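Local coordinates for protein ectonucleotide pyrophosphatase/phosphodiesterase family member 5 (Mus musculus, PDB 5VEO) that probably hydrolyses phosphoester or pyrophosphate bonds of nucleotide derivatives at a zinc-containing active site, and is an inactive variant with AMP bound here, at residues 38-43 against 217-222; 159-164 against 211-216; 236-241 against 247-252. The protein carries 1 engineered substitution. All blocks are in the same frame, centred on the assembly; numbering follows the deposited sequence. Where two conformers were deposited one is given.

Contact 1 of 3, residues 38-43 against 217-222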
loop_
_atom_site.group_PDB
_atom_site.type_symbol
_atom_site.label_atom_id
_atom_site.label_comp_id
_atom_site.label_asym_id
_atom_site.label_seq_id
_atom_site.Cartn_x
_atom_site.Cartn_y
_atom_site.Cartn_z
ATOM N N HIS A 38 8.213 -18.648 7.467
ATOM C CA HIS A 38 7.597 -19.902 7.886
ATOM C C HIS A 38 7.643 -20.077 9.402
ATOM O O HIS A 38 6.731 -20.680 9.981
ATOM C CB HIS A 38 8.262 -21.067 7.147
ATOM C CG HIS A 38 7.697 -21.287 5.778
ATOM N ND1 HIS A 38 8.056 -20.513 4.698
ATOM C CD2 HIS A 38 6.768 -22.162 5.321
ATOM C CE1 HIS A 38 7.391 -20.915 3.627
ATOM N NE2 HIS A 38 6.594 -21.907 3.982
ATOM N N TYR A 39 8.653 -19.505 10.065
ATOM C CA TYR A 39 8.700 -19.528 11.522
ATOM C C TYR A 39 7.535 -18.744 12.122
ATOM O O TYR A 39 6.890 -19.199 13.075
ATOM C CB TYR A 39 10.041 -18.968 11.989
ATOM C CG TYR A 39 10.180 -18.847 13.481
ATOM C CD1 TYR A 39 10.435 -19.963 14.269
ATOM C CD2 TYR A 39 10.063 -17.618 14.107
ATOM C CE1 TYR A 39 10.582 -19.847 15.649
ATOM C CE2 TYR A 39 10.212 -17.494 15.479
ATOM C CZ TYR A 39 10.458 -18.610 16.246
ATOM O OH TYR A 39 10.588 -18.457 17.618
ATOM N N ILE A 40 7.226 -17.572 11.563
ATOM C CA ILE A 40 6.057 -16.826 12.024
ATOM C C ILE A 40 4.776 -17.612 11.755
ATOM O O ILE A 40 3.872 -17.665 12.599
ATOM C CB ILE A 40 6.017 -15.435 11.369
ATOM C CG1 ILE A 40 7.137 -14.573 11.972
ATOM C CG2 ILE A 40 4.652 -14.788 11.582
ATOM C CD1 ILE A 40 7.279 -13.210 11.368
ATOM N N MET A 41 4.658 -18.194 10.559
ATOM C CA MET A 41 3.476 -18.986 10.231
ATOM C C MET A 41 3.256 -20.102 11.251
ATOM O O MET A 41 2.153 -20.258 11.786
ATOM C CB MET A 41 3.613 -19.566 8.822
ATOM C CG MET A 41 3.505 -18.508 7.743
ATOM S SD MET A 41 4.265 -19.003 6.181
ATOM C CE MET A 41 3.425 -20.530 5.876
ATOM N N LYS A 42 4.306 -20.878 11.538
ATOM C CA LYS A 42 4.185 -22.022 12.446
ATOM C C LYS A 42 3.779 -21.581 13.843
ATOM O O LYS A 42 3.172 -22.355 14.610
ATOM C CB LYS A 42 5.524 -22.756 12.480
ATOM C CG LYS A 42 5.584 -24.009 13.352
ATOM C CD LYS A 42 7.037 -24.476 13.515
ATOM C CE LYS A 42 7.197 -25.552 14.596
ATOM N NZ LYS A 42 7.548 -24.996 15.947
ATOM N N ASN A 43 4.137 -20.354 14.206
ATOM C CA ASN A 43 3.892 -19.836 15.539
ATOM C C ASN A 43 2.842 -18.740 15.544
ATOM O O ASN A 43 2.727 -18.003 16.530
ATOM C CB ASN A 43 5.216 -19.354 16.127
ATOM C CG ASN A 43 6.156 -20.508 16.402
ATOM O OD1 ASN A 43 5.908 -21.305 17.312
ATOM N ND2 ASN A 43 7.189 -20.651 15.588
ATOM N N VAL A 217 4.836 -8.197 21.921
ATOM C CA VAL A 217 4.449 -7.328 20.817
ATOM C C VAL A 217 3.729 -8.203 19.815
ATOM O O VAL A 217 4.201 -9.298 19.519
ATOM C CB VAL A 217 5.668 -6.665 20.159
ATOM C CG1 VAL A 217 5.265 -5.979 18.840
ATOM C CG2 VAL A 217 6.327 -5.686 21.129
ATOM N N ASN A 218 2.587 -7.742 19.323
ATOM C CA ASN A 218 1.903 -8.405 18.213
ATOM C C ASN A 218 2.528 -7.884 16.924
ATOM O O ASN A 218 2.345 -6.711 16.578
ATOM C CB ASN A 218 0.410 -8.122 18.268
ATOM C CG ASN A 218 -0.239 -8.736 19.501
ATOM O OD1 ASN A 218 -0.401 -9.945 19.576
ATOM N ND2 ASN A 218 -0.555 -7.903 20.488
ATOM N N LEU A 219 3.297 -8.748 16.253
ATOM C CA LEU A 219 3.985 -8.419 15.012
ATOM C C LEU A 219 3.092 -8.793 13.832
ATOM O O LEU A 219 2.705 -9.953 13.694
ATOM C CB LEU A 219 5.314 -9.164 14.927
ATOM C CG LEU A 219 6.079 -9.104 13.614
ATOM C CD1 LEU A 219 6.478 -7.661 13.302
ATOM C CD2 LEU A 219 7.291 -9.989 13.674
ATOM N N ILE A 220 2.775 -7.820 12.991
ATOM C CA ILE A 220 1.937 -8.035 11.818
ATOM C C ILE A 220 2.813 -7.704 10.626
ATOM O O ILE A 220 3.334 -6.592 10.537
ATOM C CB ILE A 220 0.669 -7.167 11.855
ATOM C CG1 ILE A 220 -0.191 -7.547 13.080
ATOM C CG2 ILE A 220 -0.100 -7.271 10.527
ATOM C CD1 ILE A 220 -1.336 -6.646 13.339
ATOM N N VAL A 221 3.003 -8.676 9.728
ATOM C CA VAL A 221 3.862 -8.511 8.565
ATOM C C VAL A 221 2.967 -8.552 7.333
ATOM O O VAL A 221 2.304 -9.566 7.072
ATOM C CB VAL A 221 4.952 -9.592 8.489
ATOM C CG1 VAL A 221 5.816 -9.398 7.238
ATOM C CG2 VAL A 221 5.804 -9.572 9.757
ATOM N N THR A 222 2.945 -7.472 6.570
ATOM C CA THR A 222 2.073 -7.430 5.407
ATOM C C THR A 222 2.722 -6.564 4.333
ATOM O O THR A 222 3.945 -6.377 4.319
ATOM C CB THR A 222 0.654 -7.001 5.843
ATOM O OG1 THR A 222 -0.271 -7.176 4.759
ATOM C CG2 THR A 222 0.596 -5.571 6.356
#
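Ile-40 directs its long branch at strand 218-222 with CG1 anti to its own carbonyl carbon (chi1 -71°) and an extended second torsion, which stretches CD1 away from the helix backbone toward the strand. Leu-219 answers with CG anti to its backbone N (chi1 171°). The two side chains cross at about a right angle, with Ile-40 CD1 4.0 Å from Leu-219 CD2. The same Ile-40 CD1 lies 4.2 Å from Val-221 CG2, two residues further along and on the same face of the strand. Ile-40 thus spans both residues through a single methyl, while the backbones stay apart: the CA atoms of Ile-40 and Leu-219 are 9.2 Å from each other. This is helix-on-sheet packing in the alkaline-phosphatase-like alpha/beta core. Strand 218-222 lies between parallel strand 16-21 and antiparallel strand 338-341, and Ile-40 also touches Leu-339 of the latter and Leu-201 and Ile-205 of helix 190-210. All three residues that touch are buried and apolar, and no hydrogen bond crosses the interface. At the end of helix 35-42, Asn-43 leaves helical geometry and turns its amide back, ND2 donating to Tyr-39 O over 2.9 Å with an N-H...O angle of 150°. Asn-43 ND2 also lies 3.4 Å above the plane of the Tyr-39 ring, offset toward its rim.

Contact 2 of 3, residues 159-164 against 211-216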
loop_
_atom_site.group_PDB
_atom_site.type_symbol
_atom_site.label_atom_id
_atom_site.label_comp_id
_atom_site.label_asym_id
_atom_site.label_seq_id
_atom_site.Cartn_x
_atom_site.Cartn_y
_atom_site.Cartn_z
ATOM N N TRP A 159 12.148 2.729 20.415
ATOM C CA TRP A 159 10.893 3.368 20.777
ATOM C C TRP A 159 10.006 2.459 21.626
ATOM O O TRP A 159 9.321 2.943 22.540
ATOM C CB TRP A 159 10.169 3.831 19.512
ATOM C CG TRP A 159 10.930 4.879 18.754
ATOM C CD1 TRP A 159 11.857 5.766 19.246
ATOM C CD2 TRP A 159 10.833 5.137 17.357
ATOM N NE1 TRP A 159 12.319 6.572 18.233
ATOM C CE2 TRP A 159 11.722 6.185 17.058
ATOM C CE3 TRP A 159 10.083 4.570 16.326
ATOM C CZ2 TRP A 159 11.851 6.703 15.766
ATOM C CZ3 TRP A 159 10.225 5.065 15.053
ATOM C CH2 TRP A 159 11.101 6.124 14.780
ATOM N N PHE A 160 9.991 1.144 21.343
ATOM C CA PHE A 160 9.193 0.228 22.151
ATOM C C PHE A 160 9.730 0.098 23.579
ATOM O O PHE A 160 8.994 -0.363 24.464
ATOM C CB PHE A 160 9.150 -1.167 21.530
ATOM C CG PHE A 160 8.026 -1.366 20.544
ATOM C CD1 PHE A 160 6.708 -1.356 20.965
ATOM C CD2 PHE A 160 8.291 -1.581 19.207
ATOM C CE1 PHE A 160 5.672 -1.550 20.071
ATOM C CE2 PHE A 160 7.247 -1.770 18.296
ATOM C CZ PHE A 160 5.950 -1.741 18.729
ATOM N N THR A 161 10.990 0.474 23.799
ATOM C CA THR A 161 11.642 0.316 25.101
ATOM C C THR A 161 12.076 1.654 25.690
ATOM O O THR A 161 12.846 1.686 26.668
ATOM C CB THR A 161 12.845 -0.609 24.980
ATOM O OG1 THR A 161 13.798 -0.031 24.069
ATOM C CG2 THR A 161 12.390 -2.003 24.506
ATOM N N ALA A 162 11.566 2.748 25.141
ATOM C CA ALA A 162 11.974 4.081 25.559
ATOM C C ALA A 162 11.434 4.411 26.948
ATOM O O ALA A 162 10.516 3.779 27.471
ATOM C CB ALA A 162 11.483 5.126 24.556
ATOM N N LYS A 163 12.014 5.458 27.534
ATOM C CA LYS A 163 11.470 5.998 28.767
ATOM C C LYS A 163 9.979 6.281 28.624
ATOM O O LYS A 163 9.192 5.988 29.529
ATOM C CB LYS A 163 12.264 7.257 29.140
ATOM C CG LYS A 163 11.918 7.806 30.473
ATOM C CD LYS A 163 12.754 9.038 30.814
ATOM C CE LYS A 163 12.456 10.192 29.912
ATOM N NZ LYS A 163 13.105 11.444 30.436
ATOM N N ASP A 164 9.567 6.818 27.467
ATOM C CA ASP A 164 8.155 7.025 27.121
ATOM C C ASP A 164 7.874 6.131 25.921
ATOM O O ASP A 164 7.979 6.568 24.772
ATOM C CB ASP A 164 7.822 8.478 26.774
ATOM C CG ASP A 164 6.395 8.643 26.230
ATOM O OD1 ASP A 164 5.552 7.742 26.437
ATOM O OD2 ASP A 164 6.115 9.678 25.585
ATOM N N ALA A 211 15.503 -7.842 22.767
ATOM C CA ALA A 211 14.908 -6.766 23.552
ATOM C C ALA A 211 13.757 -7.228 24.448
ATOM O O ALA A 211 13.102 -6.388 25.071
ATOM C CB ALA A 211 14.407 -5.648 22.628
ATOM N N LYS A 212 13.504 -8.533 24.538
ATOM C CA LYS A 212 12.434 -9.071 25.381
ATOM C C LYS A 212 11.074 -8.523 24.970
ATOM O O LYS A 212 10.203 -8.278 25.797
ATOM C CB LYS A 212 12.720 -8.787 26.865
ATOM C CG LYS A 212 14.046 -9.335 27.275
ATOM C CD LYS A 212 14.304 -9.162 28.777
ATOM C CE LYS A 212 15.797 -9.038 29.058
ATOM N NZ LYS A 212 16.159 -9.267 30.504
ATOM N N LEU A 213 10.884 -8.344 23.658
ATOM C CA LEU A 213 9.623 -7.895 23.099
ATOM C C LEU A 213 8.904 -8.970 22.297
ATOM O O LEU A 213 7.710 -8.815 22.029
ATOM C CB LEU A 213 9.839 -6.705 22.151
ATOM C CG LEU A 213 10.399 -5.412 22.762
ATOM C CD1 LEU A 213 10.811 -4.480 21.644
ATOM C CD2 LEU A 213 9.330 -4.782 23.590
ATOM N N TRP A 214 9.593 -10.048 21.927
ATOM C CA TRP A 214 9.029 -11.024 20.994
ATOM C C TRP A 214 7.700 -11.586 21.488
ATOM O O TRP A 214 6.767 -11.770 20.703
ATOM C CB TRP A 214 10.040 -12.145 20.765
ATOM C CG TRP A 214 9.529 -13.274 19.940
ATOM C CD1 TRP A 214 9.305 -14.556 20.355
ATOM C CD2 TRP A 214 9.182 -13.231 18.547
ATOM N NE1 TRP A 214 8.836 -15.319 19.302
ATOM C CE2 TRP A 214 8.755 -14.526 18.183
ATOM C CE3 TRP A 214 9.185 -12.220 17.577
ATOM C CZ2 TRP A 214 8.330 -14.838 16.883
ATOM C CZ3 TRP A 214 8.764 -12.532 16.284
ATOM C CH2 TRP A 214 8.341 -13.828 15.953
ATOM N N ASN A 215 7.584 -11.904 22.769
ATOM C CA ASN A 215 6.322 -12.462 23.218
ATOM C C ASN A 215 5.383 -11.447 23.866
ATOM O O ASN A 215 4.389 -11.852 24.469
ATOM C CB ASN A 215 6.604 -13.658 24.145
ATOM C CG ASN A 215 6.965 -14.893 23.339
ATOM O OD1 ASN A 215 6.214 -15.290 22.419
ATOM N ND2 ASN A 215 8.137 -15.460 23.601
ATOM N N ASN A 216 5.620 -10.137 23.723
ATOM C CA ASN A 216 4.622 -9.166 24.162
ATOM C C ASN A 216 4.330 -8.078 23.143
ATOM O O ASN A 216 3.663 -7.091 23.491
ATOM C CB ASN A 216 5.010 -8.494 25.488
ATOM C CG ASN A 216 6.446 -8.101 25.547
ATOM O OD1 ASN A 216 6.802 -6.949 25.304
ATOM N ND2 ASN A 216 7.294 -9.061 25.871
#
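A Schellman motif ends helix 190-210 and delivers Leu-213 to the C-terminal end of helix 149-160, where it meets Phe-160 and Thr-161. Lys-212 is the C-prime residue, with the positive phi that the motif requires; the bonds from Leu-213 N to Leu-208 O and from Lys-212 N to Lys-209 O complete it. Beyond this reversal, Leu-213 sets CG anti to its carbonyl carbon (chi1 -63°), and its CD1 methyl does most of the touching. Leu-213 CD1 comes within 3.7 Å of Phe-160 CB and 4.1 Å of Thr-161 CG2. Leu-213 CD2 is 4.2 Å from Phe-160 CB, so the leucine fork meets the root of the phenylalanine, whose ring leads away. Thr-161 turns only its methyl to the interface, since its OG1 is hydrogen-bonded back to Ile-157 O in the last turn of helix 149-160. The turn carrying Leu-213 is braced from inside: Asn-216 ND2 donates to Lys-212 O over 3.0 Å, almost straight at 171°, with the acceptor in the amide plane but the donor 35° above the carbonyl plane. Asn-216 OD1 takes a further bond from Lys-15 NZ. Around the contact, Ala-211 and Leu-213 both rest on Ile-157 of helix 149-160, Leu-213 touches Leu-208 of helix 190-210, and the chain then runs on into strand 218-222.

Contact 3 of 3, residues 236-241 against 247-252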
loop_
_atom_site.group_PDB
_atom_site.type_symbol
_atom_site.label_atom_id
_atom_site.label_comp_id
_atom_site.label_asym_id
_atom_site.label_seq_id
_atom_site.Cartn_x
_atom_site.Cartn_y
_atom_site.Cartn_z
ATOM N N ILE A 236 0.236 -0.216 -24.628
ATOM C CA ILE A 236 -0.769 0.665 -25.210
ATOM C C ILE A 236 -0.147 2.052 -25.266
ATOM O O ILE A 236 0.223 2.610 -24.229
ATOM C CB ILE A 236 -2.060 0.682 -24.379
ATOM C CG1 ILE A 236 -2.620 -0.731 -24.204
ATOM C CG2 ILE A 236 -3.089 1.604 -25.013
ATOM C CD1 ILE A 236 -3.003 -1.038 -22.803
ATOM N N GLU A 237 -0.017 2.606 -26.465
ATOM C CA GLU A 237 0.663 3.883 -26.653
ATOM C C GLU A 237 -0.390 4.952 -26.941
ATOM O O GLU A 237 -1.032 4.932 -27.996
ATOM C CB GLU A 237 1.694 3.793 -27.771
ATOM C CG GLU A 237 2.596 4.994 -27.824
ATOM C CD GLU A 237 3.600 4.924 -28.970
ATOM O OE1 GLU A 237 4.010 3.794 -29.343
ATOM O OE2 GLU A 237 3.977 6.000 -29.492
ATOM N N LEU A 238 -0.566 5.879 -25.997
ATOM C CA LEU A 238 -1.698 6.798 -26.072
ATOM C C LEU A 238 -1.610 7.699 -27.290
ATOM O O LEU A 238 -2.643 8.065 -27.861
ATOM C CB LEU A 238 -1.782 7.658 -24.811
ATOM C CG LEU A 238 -2.102 6.906 -23.511
ATOM C CD1 LEU A 238 -2.140 7.819 -22.296
ATOM C CD2 LEU A 238 -3.409 6.152 -23.626
ATOM N N ASP A 239 -0.403 8.080 -27.698
ATOM C CA ASP A 239 -0.327 9.028 -28.799
ATOM C C ASP A 239 -0.621 8.378 -30.145
ATOM O O ASP A 239 -0.648 9.085 -31.165
ATOM C CB ASP A 239 1.028 9.752 -28.770
ATOM C CG ASP A 239 2.206 8.862 -29.080
ATOM O OD1 ASP A 239 2.032 7.628 -29.176
ATOM O OD2 ASP A 239 3.324 9.419 -29.212
ATOM N N ARG A 240 -0.903 7.075 -30.173
ATOM C CA ARG A 240 -1.502 6.472 -31.356
ATOM C C ARG A 240 -2.968 6.851 -31.507
ATOM O O ARG A 240 -3.517 6.733 -32.608
ATOM C CB ARG A 240 -1.383 4.952 -31.303
ATOM C CG ARG A 240 0.034 4.400 -31.540
ATOM C CD ARG A 240 0.023 2.878 -31.789
ATOM N NE ARG A 240 -1.143 2.474 -32.580
ATOM C CZ ARG A 240 -1.463 1.230 -32.915
ATOM N NH1 ARG A 240 -0.708 0.205 -32.539
ATOM N NH2 ARG A 240 -2.557 1.020 -33.635
ATOM N N TYR A 241 -3.603 7.323 -30.438
ATOM C CA TYR A 241 -5.031 7.617 -30.408
ATOM C C TYR A 241 -5.358 9.059 -30.078
ATOM O O TYR A 241 -6.368 9.572 -30.570
ATOM C CB TYR A 241 -5.731 6.738 -29.362
ATOM C CG TYR A 241 -5.271 5.307 -29.416
ATOM C CD1 TYR A 241 -5.645 4.485 -30.465
ATOM C CD2 TYR A 241 -4.441 4.785 -28.434
ATOM C CE1 TYR A 241 -5.206 3.180 -30.540
ATOM C CE2 TYR A 241 -4.010 3.480 -28.491
ATOM C CZ TYR A 241 -4.393 2.681 -29.547
ATOM O OH TYR A 241 -3.959 1.381 -29.594
ATOM N N TYR A 247 -5.045 16.918 -23.572
ATOM C CA TYR A 247 -5.326 16.388 -22.246
ATOM C C TYR A 247 -4.070 16.470 -21.390
ATOM O O TYR A 247 -2.955 16.644 -21.892
ATOM C CB TYR A 247 -5.831 14.944 -22.323
ATOM C CG TYR A 247 -4.779 13.953 -22.782
ATOM C CD1 TYR A 247 -4.461 13.822 -24.128
ATOM C CD2 TYR A 247 -4.101 13.154 -21.868
ATOM C CE1 TYR A 247 -3.501 12.921 -24.561
ATOM C CE2 TYR A 247 -3.136 12.242 -22.290
ATOM C CZ TYR A 247 -2.851 12.123 -23.638
ATOM O OH TYR A 247 -1.883 11.236 -24.060
ATOM N N THR A 248 -4.261 16.328 -20.078
ATOM C CA THR A 248 -3.158 16.196 -19.134
ATOM C C THR A 248 -3.225 14.804 -18.527
ATOM O O THR A 248 -4.296 14.355 -18.100
ATOM C CB THR A 248 -3.214 17.264 -18.033
ATOM O OG1 THR A 248 -3.263 18.565 -18.625
ATOM C CG2 THR A 248 -1.984 17.182 -17.122
ATOM N N LEU A 249 -2.087 14.119 -18.510
ATOM C CA LEU A 249 -1.990 12.789 -17.921
ATOM C C LEU A 249 -1.532 12.969 -16.478
ATOM O O LEU A 249 -0.376 13.299 -16.216
ATOM C CB LEU A 249 -1.035 11.924 -18.739
ATOM C CG LEU A 249 -0.976 10.432 -18.449
ATOM C CD1 LEU A 249 -2.347 9.761 -18.536
ATOM C CD2 LEU A 249 0.010 9.793 -19.431
ATOM N N ILE A 250 -2.465 12.785 -15.542
ATOM C CA ILE A 250 -2.203 13.001 -14.122
ATOM C C ILE A 250 -1.427 11.833 -13.517
ATOM O O ILE A 250 -0.573 12.027 -12.639
ATOM C CB ILE A 250 -3.543 13.232 -13.400
ATOM C CG1 ILE A 250 -4.301 14.414 -14.012
ATOM C CG2 ILE A 250 -3.333 13.442 -11.906
ATOM C CD1 ILE A 250 -3.529 15.677 -14.029
ATOM N N ASP A 251 -1.749 10.615 -13.939
ATOM C CA ASP A 251 -1.091 9.383 -13.517
ATOM C C ASP A 251 -1.027 8.486 -14.748
ATOM O O ASP A 251 -1.963 8.494 -15.553
ATOM C CB ASP A 251 -1.866 8.728 -12.372
ATOM C CG ASP A 251 -1.057 7.679 -11.622
ATOM O OD1 ASP A 251 0.201 7.666 -11.740
ATOM O OD2 ASP A 251 -1.695 6.891 -10.878
ATOM N N HIS A 252 0.073 7.737 -14.928
ATOM C CA HIS A 252 0.341 7.114 -16.245
ATOM C C HIS A 252 -0.129 5.664 -16.405
ATOM O O HIS A 252 -0.958 5.363 -17.269
ATOM C CB HIS A 252 1.836 7.207 -16.582
ATOM C CG HIS A 252 2.299 8.589 -16.952
ATOM N ND1 HIS A 252 3.050 8.849 -18.080
ATOM C CD2 HIS A 252 2.126 9.785 -16.337
ATOM C CE1 HIS A 252 3.321 10.143 -18.142
ATOM N NE2 HIS A 252 2.770 10.735 -17.097
#
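Leu-238 opens the 3-10 turn that follows strand 235-237, and it packs on Tyr-247 and Leu-249 of strand 247-249, an outermost strand of a four-stranded antiparallel sheet distinct from the large central one. With CG anti to its carbonyl carbon (chi1 -66°) and an extended second torsion, Leu-238 sends CD1 to meet Leu-249 tip to tip, 4.1 Å from CD2. The leucines reach this meeting from different rotamers, for Leu-249 holds CG anti to its backbone N. Tyr-247 takes the rarer first torsion of 68°, with CG between the backbone N and the carbonyl carbon, and approaches Leu-238 obliquely. Its phenolic end does the touching: Tyr-247 OH is 3.7 Å from Leu-238 CB and 3.9 Å from Leu-238 CD1. The hydroxyl is nevertheless satisfied, being hydrogen-bonded to Gln-314 NE2, so it combines an apolar contact with a polar one. No hydrogen bond joins the two segments. The turn itself is closed by backbone bonds from Arg-240 N to Glu-237 O and from Tyr-241 N to Leu-238 O, while Leu-272 of helix 265-272 also lies against Leu-238. On the other segment the chain turns a corner at Ile-250, which brings His-252 back beside Leu-249. There Leu-249 CD2, the methyl that meets Leu-238, also sits 3.4 Å above the plane of the His-252 imidazole, over its centre.

Overall arrangement
Contacts 1 and 2 are neighbours, with centres about 17 Å apart, and contact 2 is nested in the chain loop that contact 1 closes. Trp-214 joins them: its CZ2 is 3.5 Å from Tyr-39 CE2, and its CZ3 is 3.9 Å from Leu-219 CD2. A looser touch links Val-217 CG1 to Phe-160 CZ at 4.3 Å. Contact 3 lies on the opposite side of the chain's centre, its centre about 42 Å from that of contact 1 and 50 Å from that of contact 2. Contact 1 relates to the metal site through its strand: strand 218-222 leads toward the zinc ligands Asp-224 and His-225, and the Val-221 side chain is about 14 Å from a zinc ion.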